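Local coordinates for protein tyrosine recombinase XerH (Helicobacter pylori, PDB 5JK0) that cuts and rejoins recombining DNA molecules as a site-specific tyrosine recombinase, serving chromosome segregation and possibly decatenation, at residues D[103-106]-D[107-111]. Numbering follows the deposited sequence.
Sequences KNID and EVMLA
Asp106 grips Met109 and Leu110 at the start of helix 107-117, with its side chain and its backbone respectively. Asp106 OD1 accepts from Met109 N at 3.0 Å with an N-H...O angle of 160°, and the amide meets the oxygen nearly in line with the C-O bond. A chi1 of 51° sets CG between the backbone N and the carbonyl carbon, turning the carboxylate toward the amides of the first turn. The next amide, Leu110 N, donates to the main-chain O of Asp106 at 3.2 Å, the first i to i+4 bond of the helix. Asp106 is therefore a classic aspartate N-cap, and its negative charge at this end of the helix would be expected to interact favourably with the helix dipole. The capped turn opens a helix of the core-binding domain, in the SAM-like N-terminal fold of phage integrases.

Met109 also reaches back along the incoming chain. Chi1 near 180° (176°) carries its CG away from the backbone N, and the bend at chi3 turns CE toward the backbone of Asn104. The Met109 side chain crosses that of Ile105 at a slant, Met109 SD lying 3.9 Å from Ile105 CG1, while Met109 CE lies 3.7 Å from Asn104 O. The other branch of Ile105, CG2, stands 4.1 Å from Leu110 CD2, so the isoleucine touches two successive helix residues. Ile105, Met109 and Leu110 are all buried: helix 74-93 receives them through Phe83, Tyr86 and Phe87, and Phe137 of helix 123-143 packs on Ile105 and Leu110.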
loop_
_atom_site.group_PDB
_atom_site.type_symbol
_atom_site.label_atom_id
_atom_site.label_comp_id
_atom_site.label_asym_id
_atom_site.label_seq_id
_atom_site.Cartn_x
_atom_site.Cartn_y
_atom_site.Cartn_z
ATOM N N LYS D 103 -10.847 26.085 20.798
ATOM C CA LYS D 103 -11.673 25.594 19.700
ATOM C C LYS D 103 -11.109 25.996 18.338
ATOM O O LYS D 103 -11.524 25.465 17.307
ATOM C CB LYS D 103 -13.109 26.102 19.846
ATOM C CG LYS D 103 -13.827 25.579 21.081
ATOM C CD LYS D 103 -15.246 26.123 21.171
ATOM C CE LYS D 103 -15.967 25.589 22.399
ATOM N NZ LYS D 103 -17.341 26.149 22.529
ATOM N N ASN D 104 -10.162 26.931 18.339
ATOM C CA ASN D 104 -9.507 27.355 17.106
ATOM C C ASN D 104 -8.506 26.315 16.611
ATOM O O ASN D 104 -8.077 26.352 15.457
ATOM C CB ASN D 104 -8.806 28.700 17.303
ATOM C CG ASN D 104 -9.781 29.833 17.559
ATOM O OD1 ASN D 104 -9.625 30.601 18.508
ATOM N ND2 ASN D 104 -10.794 29.942 16.709
ATOM N N ILE D 105 -8.138 25.390 17.490
ATOM C CA ILE D 105 -7.225 24.314 17.128
ATOM C C ILE D 105 -7.930 23.274 16.262
ATOM O O ILE D 105 -8.882 22.632 16.704
ATOM C CB ILE D 105 -6.643 23.620 18.374
ATOM C CG1 ILE D 105 -5.878 24.624 19.240
ATOM C CG2 ILE D 105 -5.740 22.465 17.967
ATOM C CD1 ILE D 105 -5.239 24.010 20.469
ATOM N N ASP D 106 -7.464 23.114 15.027
ATOM C CA ASP D 106 -8.040 22.121 14.127
ATOM C C ASP D 106 -6.963 21.285 13.441
ATOM O O ASP D 106 -5.782 21.383 13.770
ATOM C CB ASP D 106 -8.933 22.793 13.077
ATOM C CG ASP D 106 -8.245 23.947 12.362
ATOM O OD1 ASP D 106 -6.998 23.973 12.310
ATOM O OD2 ASP D 106 -8.962 24.829 11.846
ATOM N N GLU D 107 -7.385 20.471 12.481
ATOM C CA GLU D 107 -6.493 19.539 11.803
ATOM C C GLU D 107 -5.472 20.262 10.928
ATOM O O GLU D 107 -4.340 19.803 10.775
ATOM C CB GLU D 107 -7.310 18.557 10.963
ATOM C CG GLU D 107 -6.697 17.177 10.842
ATOM C CD GLU D 107 -7.705 16.139 10.386
ATOM O OE1 GLU D 107 -8.845 16.526 10.049
ATOM O OE2 GLU D 107 -7.364 14.939 10.373
ATOM N N VAL D 108 -5.878 21.392 10.357
ATOM C CA VAL D 108 -4.990 22.192 9.518
ATOM C C VAL D 108 -3.833 22.759 10.338
ATOM O O VAL D 108 -2.679 22.726 9.907
ATOM C CB VAL D 108 -5.750 23.347 8.834
ATOM C CG1 VAL D 108 -4.782 24.278 8.114
ATOM C CG2 VAL D 108 -6.788 22.797 7.870
ATOM N N MET D 109 -4.149 23.267 11.527
ATOM C CA MET D 109 -3.133 23.818 12.418
ATOM C C MET D 109 -2.117 22.759 12.831
ATOM O O MET D 109 -0.914 23.020 12.863
ATOM C CB MET D 109 -3.780 24.429 13.662
ATOM C CG MET D 109 -2.775 24.928 14.689
ATOM S SD MET D 109 -3.522 25.462 16.240
ATOM C CE MET D 109 -4.438 26.907 15.708
ATOM N N LEU D 110 -2.606 21.561 13.141
ATOM C CA LEU D 110 -1.734 20.466 13.553
ATOM C C LEU D 110 -0.835 20.027 12.401
ATOM O O LEU D 110 0.324 19.669 12.609
ATOM C CB LEU D 110 -2.554 19.279 14.067
ATOM C CG LEU D 110 -3.439 19.526 15.294
ATOM C CD1 LEU D 110 -3.957 18.214 15.861
ATOM C CD2 LEU D 110 -2.693 20.310 16.360
ATOM N N ALA D 111 -1.377 20.057 11.187
ATOM C CA ALA D 111 -0.612 19.697 9.997
ATOM C C ALA D 111 0.521 20.689 9.753
ATOM O O ALA D 111 1.624 20.303 9.366
ATOM C CB ALA D 111 -1.523 19.623 8.781
#